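Local coordinates for putative NAD(P)H-flavin oxidoreductase (Neisseria meningitidis serogroup A / serotype 4A, PDB 6WT2), which probably reduces nitro compounds, chloramphenicol among them, using a bound FMN cofactor and NADH or NADPH as the source of electrons, at residues A[88-93]-A[194-199]; A[58-63]-A[84-89]. One frame throughout, in Å; residues are numbered along the deposited sequence.

Interaction 1: A[88-93]-A[194-199]; sequences VFLAKK and WGVSVA
Ala91 and Gly195 are joined by a reciprocal pair of backbone hydrogen bonds. Ala91 N reaches Gly195 O at 2.8 Å, and Gly195 N returns to Ala91 O at 2.9 Å. Further along, Phe89 faces two residues instead of one: Phe89 N donates to Val198 O (2.7 Å) and Phe89 O accepts from Ser197 N (2.8 Å). This double pairing is consistent with a beta bulge at Ser197, whose psi of -54° is far from extended. Ser197 OG is hydrogen-bonded to Thr149 OG1 of helix 138-162.

Trp194 and Lys92 make the main side-chain contact. Lys92 CD sits over one face of the Trp194 indole, 3.7 Å from the centroid of the six-membered ring, a CH-pi contact. The lysine chain bends at chi2 (66°) and again at chi4 (72°). The second bend brings Lys92 NZ back to Lys93 O, at 2.9 Å. Lys92 NZ also forms a salt bridge with Glu193. Its cation-pi approach to the indole is long and at most weak.

Apolar side chains supply much of the remaining packing. Leu90 CB approaches Trp194 CE3, while Leu90 CD2 meets Val196 CG2 at 3.8 Å. Phe89 CD2 runs alongside Val198 CG1, at 3.7 Å. Val198 O lies at the edge of the Phe89 ring, in its plane.

Within this chain both strands are central in a four-stranded antiparallel sheet. Strand 55-59 flanks 85-92, and strand 166-170 flanks 194-203. Helix 138-162 packs on the face with Phe89 and Ala91, through Leu153, Met156 and Cys146; its Tyr150 also touches Ser197. Helix 175-185 meets Val88 and Val196.

Interaction 2: A[58-63]-A[84-89]; sequences VVVQNP and SHLVVF
Val58 and Val88 form an antiparallel hydrogen-bonded pair, with Val58 N to Val88 O at 2.9 Å and Val88 N to Val58 O at 2.8 Å, and one more backbone bond, Val60 N to Leu86 O at 2.8 Å, follows just past the strand end.

There the Gln61 side chain takes over from the backbone. Its chain bends at chi2 (-58°), which folds the amide back over His85. Gln61 NE2 donates to Ser84 O at 2.9 Å, and that acceptor lies close to the plane of the amide. Gln61 OE1 accepts a weak bond from Leu86 N, at 3.3 Å. One amide thus bonds to the backbone before and after His85, the second bond weak. The same amide lies nearly flat on the imidazole, with the two planes 18° apart. Gln61 NE2 is over the centre of the ring, 3.5 Å from His85 CD2. Ser84 OG and His85 ND1 share a 2.8 Å hydrogen bond at the ring edge, which probably helps hold the imidazole's rotation. Arg66 adds hydrogen bonds to both Gln61 OE1 and Ser84 O.

Ser84 and His85 together face Phe202 on the next strand, a classic beta bulge at the start of strand 85-92. Strand 55-59 is outermost in the sheet of this chain. Val58 and Val59 pair in parallel with a strand of the second subunit, so the sheet runs on across the dimer interface.

Val60 and Leu86 run alongside each other, with Val60 CB 3.8 Å from Leu86 CD2. Val60 CG2 crosses to Val88 CG2. On the face that carries Val59 and Val87, Phe36 of helix 33-44 packs against both residues and stacks with the His85 ring.

In the fold
Interactions 1 and 2 share Val88 and Phe89 and use opposite edges of strand 85-92. Their centres are 13 Å apart. They join strands 55-59, 85-92 and 194-203 into one sheet. They also touch directly: Leu90 CD1 packs on Val58 CG2 at 3.7 Å, and Ala199 CB lies 3.5 Å from Val87 O. Interaction 1 is nearer the active site. The side chain of Val198 is about 4 Å from the bound FMN and about 4 Å from the side chain of Glu171, an FMN-binding residue. In interaction 2, the side chain of Leu86 is about 10 Å from FMN. Both contacts also touch the second subunit, where Ile222 of that subunit packs on Leu90 and Val58.

Interaction 1: A[88-93]-A[194-199]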
loop_
_atom_site.group_PDB
_atom_site.type_symbol
_atom_site.label_atom_id
_atom_site.label_comp_id
_atom_site.label_asym_id
_atom_site.label_seq_id
_atom_site.Cartn_x
_atom_site.Cartn_y
_atom_site.Cartn_z
ATOM N N VAL A 88 5.807 2.122 13.621
ATOM C CA VAL A 88 5.421 3.401 13.044
ATOM C C VAL A 88 6.252 3.563 11.782
ATOM O O VAL A 88 7.490 3.533 11.839
ATOM C CB VAL A 88 5.653 4.565 14.020
ATOM C CG1 VAL A 88 5.308 5.896 13.347
ATOM C CG2 VAL A 88 4.852 4.351 15.322
ATOM N N PHE A 89 5.577 3.717 10.653
ATOM C CA PHE A 89 6.221 3.833 9.354
ATOM C C PHE A 89 6.560 5.288 9.079
ATOM O O PHE A 89 5.702 6.168 9.200
ATOM C CB PHE A 89 5.312 3.297 8.243
ATOM C CG PHE A 89 5.031 1.823 8.330
ATOM C CD1 PHE A 89 5.699 0.931 7.510
ATOM C CD2 PHE A 89 4.082 1.329 9.223
ATOM C CE1 PHE A 89 5.431 -0.429 7.572
ATOM C CE2 PHE A 89 3.818 -0.030 9.309
ATOM C CZ PHE A 89 4.479 -0.908 8.474
ATOM N N LEU A 90 7.816 5.539 8.717
ATOM C CA LEU A 90 8.256 6.847 8.263
ATOM C C LEU A 90 8.413 6.831 6.750
ATOM O O LEU A 90 8.840 5.830 6.174
ATOM C CB LEU A 90 9.605 7.228 8.885
ATOM C CG LEU A 90 9.711 7.109 10.399
ATOM C CD1 LEU A 90 11.170 7.507 10.820
ATOM C CD2 LEU A 90 8.651 7.940 11.096
ATOM N N ALA A 91 8.114 7.958 6.118
ATOM C CA ALA A 91 8.353 8.120 4.694
ATOM C C ALA A 91 9.367 9.236 4.465
ATOM O O ALA A 91 9.424 10.217 5.215
ATOM C CB ALA A 91 7.031 8.397 3.941
ATOM N N LYS A 92 10.180 9.073 3.425
ATOM C CA LYS A 92 11.192 10.068 3.083
ATOM C C LYS A 92 10.557 11.389 2.660
ATOM O O LYS A 92 9.626 11.410 1.841
ATOM C CB LYS A 92 12.063 9.541 1.952
ATOM C CG LYS A 92 13.312 10.379 1.712
ATOM C CD LYS A 92 14.246 10.279 2.907
ATOM C CE LYS A 92 15.462 11.215 2.805
ATOM N NZ LYS A 92 15.068 12.644 3.014
ATOM N N LYS A 93 11.067 12.492 3.209
ATOM C CA LYS A 93 10.719 13.831 2.752
ATOM C C LYS A 93 11.674 14.287 1.649
ATOM O O LYS A 93 12.854 13.920 1.630
ATOM C CB LYS A 93 10.761 14.842 3.906
ATOM C CG LYS A 93 9.708 14.596 4.992
ATOM C CD LYS A 93 9.686 15.732 5.999
ATOM C CE LYS A 93 8.592 15.543 7.040
ATOM N NZ LYS A 93 8.644 16.595 8.097
ATOM N N TRP A 194 12.468 12.837 7.412
ATOM C CA TRP A 194 11.473 11.771 7.480
ATOM C C TRP A 194 10.197 12.298 8.119
ATOM O O TRP A 194 10.242 13.194 8.967
ATOM C CB TRP A 194 11.996 10.571 8.287
ATOM C CG TRP A 194 13.223 9.939 7.683
ATOM C CD1 TRP A 194 14.529 10.228 7.969
ATOM C CD2 TRP A 194 13.248 8.915 6.687
ATOM N NE1 TRP A 194 15.369 9.451 7.200
ATOM C CE2 TRP A 194 14.601 8.632 6.409
ATOM C CE3 TRP A 194 12.251 8.215 5.991
ATOM C CZ2 TRP A 194 14.985 7.676 5.471
ATOM C CZ3 TRP A 194 12.635 7.265 5.068
ATOM C CH2 TRP A 194 13.984 7.006 4.811
ATOM N N GLY A 195 9.053 11.735 7.708
ATOM C CA GLY A 195 7.783 12.093 8.308
ATOM C C GLY A 195 6.954 10.856 8.584
ATOM O O GLY A 195 7.101 9.821 7.931
ATOM N N VAL A 196 6.050 10.983 9.556
ATOM C CA VAL A 196 5.215 9.846 9.928
ATOM C C VAL A 196 4.161 9.592 8.855
ATOM O O VAL A 196 3.498 10.517 8.371
ATOM C CB VAL A 196 4.580 10.072 11.306
ATOM C CG1 VAL A 196 3.490 9.042 11.553
ATOM C CG2 VAL A 196 5.683 10.002 12.395
ATOM N N SER A 197 4.014 8.327 8.476
ATOM C CA SER A 197 3.153 7.887 7.388
ATOM C C SER A 197 1.911 7.147 7.866
ATOM O O SER A 197 0.782 7.501 7.494
ATOM C CB SER A 197 3.953 6.980 6.443
ATOM O OG SER A 197 3.101 6.469 5.438
ATOM N N VAL A 198 2.107 6.110 8.685
ATOM C CA VAL A 198 1.064 5.186 9.128
ATOM C C VAL A 198 1.681 4.319 10.221
ATOM O O VAL A 198 2.906 4.308 10.394
ATOM C CB VAL A 198 0.545 4.337 7.942
ATOM C CG1 VAL A 198 1.654 3.404 7.451
ATOM C CG2 VAL A 198 -0.768 3.580 8.284
ATOM N N ALA A 199 0.853 3.614 10.995
ATOM C CA ALA A 199 1.346 2.705 12.025
ATOM C C ALA A 199 0.639 1.362 11.894
ATOM O O ALA A 199 -0.357 1.225 11.176
ATOM C CB ALA A 199 1.150 3.287 13.436
#

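Interaction 2: A[58-63]-A[84-89]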
loop_
_atom_site.group_PDB
_atom_site.type_symbol
_atom_site.label_atom_id
_atom_site.label_comp_id
_atom_site.label_asym_id
_atom_site.label_seq_id
_atom_site.Cartn_x
_atom_site.Cartn_y
_atom_site.Cartn_z
ATOM N N VAL A 58 9.968 2.216 12.487
ATOM C CA VAL A 58 10.264 2.497 13.890
ATOM C C VAL A 58 9.519 1.475 14.742
ATOM O O VAL A 58 8.290 1.495 14.816
ATOM C CB VAL A 58 9.872 3.926 14.282
ATOM C CG1 VAL A 58 10.276 4.200 15.732
ATOM C CG2 VAL A 58 10.489 4.930 13.324
ATOM N N VAL A 59 10.264 0.571 15.369
ATOM C CA VAL A 59 9.696 -0.458 16.231
ATOM C C VAL A 59 9.652 0.113 17.642
ATOM O O VAL A 59 10.695 0.373 18.247
ATOM C CB VAL A 59 10.516 -1.750 16.176
ATOM C CG1 VAL A 59 9.749 -2.888 16.818
ATOM C CG2 VAL A 59 10.848 -2.085 14.739
ATOM N N VAL A 60 8.450 0.303 18.162
ATOM C CA VAL A 60 8.242 1.037 19.401
ATOM C C VAL A 60 7.907 0.008 20.475
ATOM O O VAL A 60 6.741 -0.274 20.767
ATOM C CB VAL A 60 7.159 2.103 19.244
ATOM C CG1 VAL A 60 7.010 2.901 20.531
ATOM C CG2 VAL A 60 7.510 3.013 18.078
ATOM N N GLN A 61 8.950 -0.531 21.099
ATOM C CA GLN A 61 8.815 -1.519 22.167
ATOM C C GLN A 61 8.973 -0.927 23.563
ATOM O O GLN A 61 8.565 -1.564 24.539
ATOM C CB GLN A 61 9.842 -2.631 21.953
ATOM C CG GLN A 61 9.642 -3.326 20.612
ATOM C CD GLN A 61 8.251 -3.895 20.515
ATOM O OE1 GLN A 61 7.346 -3.286 19.925
ATOM N NE2 GLN A 61 8.053 -5.060 21.122
ATOM N N ASN A 62 9.535 0.268 23.672
ATOM C CA ASN A 62 9.726 0.961 24.944
ATOM C C ASN A 62 8.385 1.435 25.497
ATOM O O ASN A 62 7.766 2.332 24.908
ATOM C CB ASN A 62 10.676 2.142 24.732
ATOM C CG ASN A 62 11.060 2.840 26.018
ATOM O OD1 ASN A 62 10.360 2.767 27.029
ATOM N ND2 ASN A 62 12.187 3.545 25.977
ATOM N N PRO A 63 7.900 0.886 26.609
ATOM C CA PRO A 63 6.594 1.328 27.117
ATOM C C PRO A 63 6.559 2.799 27.542
ATOM O O PRO A 63 5.457 3.368 27.623
ATOM C CB PRO A 63 6.342 0.379 28.297
ATOM C CG PRO A 63 7.737 -0.020 28.749
ATOM C CD PRO A 63 8.509 -0.152 27.466
ATOM N N SER A 84 1.971 -6.940 21.256
ATOM C CA SER A 84 3.354 -7.390 21.318
ATOM C C SER A 84 4.294 -6.352 20.711
ATOM O O SER A 84 5.267 -5.924 21.346
ATOM C CB SER A 84 3.498 -8.733 20.601
ATOM O OG SER A 84 4.855 -9.119 20.551
ATOM N N HIS A 85 4.015 -5.940 19.477
ATOM C CA HIS A 85 4.868 -5.022 18.748
ATOM C C HIS A 85 4.046 -3.888 18.155
ATOM O O HIS A 85 2.864 -4.048 17.840
ATOM C CB HIS A 85 5.635 -5.743 17.622
ATOM C CG HIS A 85 6.762 -6.606 18.103
ATOM N ND1 HIS A 85 6.560 -7.762 18.825
ATOM C CD2 HIS A 85 8.102 -6.491 17.939
ATOM C CE1 HIS A 85 7.732 -8.316 19.097
ATOM N NE2 HIS A 85 8.682 -7.568 18.566
ATOM N N LEU A 86 4.698 -2.735 18.015
ATOM C CA LEU A 86 4.163 -1.574 17.316
ATOM C C LEU A 86 5.206 -1.075 16.325
ATOM O O LEU A 86 6.380 -0.927 16.682
ATOM C CB LEU A 86 3.806 -0.465 18.306
ATOM C CG LEU A 86 3.504 0.926 17.753
ATOM C CD1 LEU A 86 2.240 0.943 16.904
ATOM C CD2 LEU A 86 3.388 1.916 18.916
ATOM N N VAL A 87 4.782 -0.817 15.093
ATOM C CA VAL A 87 5.643 -0.253 14.054
ATOM C C VAL A 87 5.020 1.059 13.601
ATOM O O VAL A 87 3.828 1.106 13.271
ATOM C CB VAL A 87 5.816 -1.217 12.865
ATOM C CG1 VAL A 87 6.687 -0.583 11.770
ATOM C CG2 VAL A 87 6.430 -2.537 13.321
ATOM N N VAL A 88 5.807 2.122 13.621
ATOM C CA VAL A 88 5.421 3.401 13.044
ATOM C C VAL A 88 6.252 3.563 11.782
ATOM O O VAL A 88 7.490 3.533 11.839
ATOM C CB VAL A 88 5.653 4.565 14.020
ATOM C CG1 VAL A 88 5.308 5.896 13.347
ATOM C CG2 VAL A 88 4.852 4.351 15.322
ATOM N N PHE A 89 5.577 3.717 10.653
ATOM C CA PHE A 89 6.221 3.833 9.354
ATOM C C PHE A 89 6.560 5.288 9.079
ATOM O O PHE A 89 5.702 6.168 9.200
ATOM C CB PHE A 89 5.312 3.297 8.243
ATOM C CG PHE A 89 5.031 1.823 8.330
ATOM C CD1 PHE A 89 5.699 0.931 7.510
ATOM C CD2 PHE A 89 4.082 1.329 9.223
ATOM C CE1 PHE A 89 5.431 -0.429 7.572
ATOM C CE2 PHE A 89 3.818 -0.030 9.309
ATOM C CZ PHE A 89 4.479 -0.908 8.474
#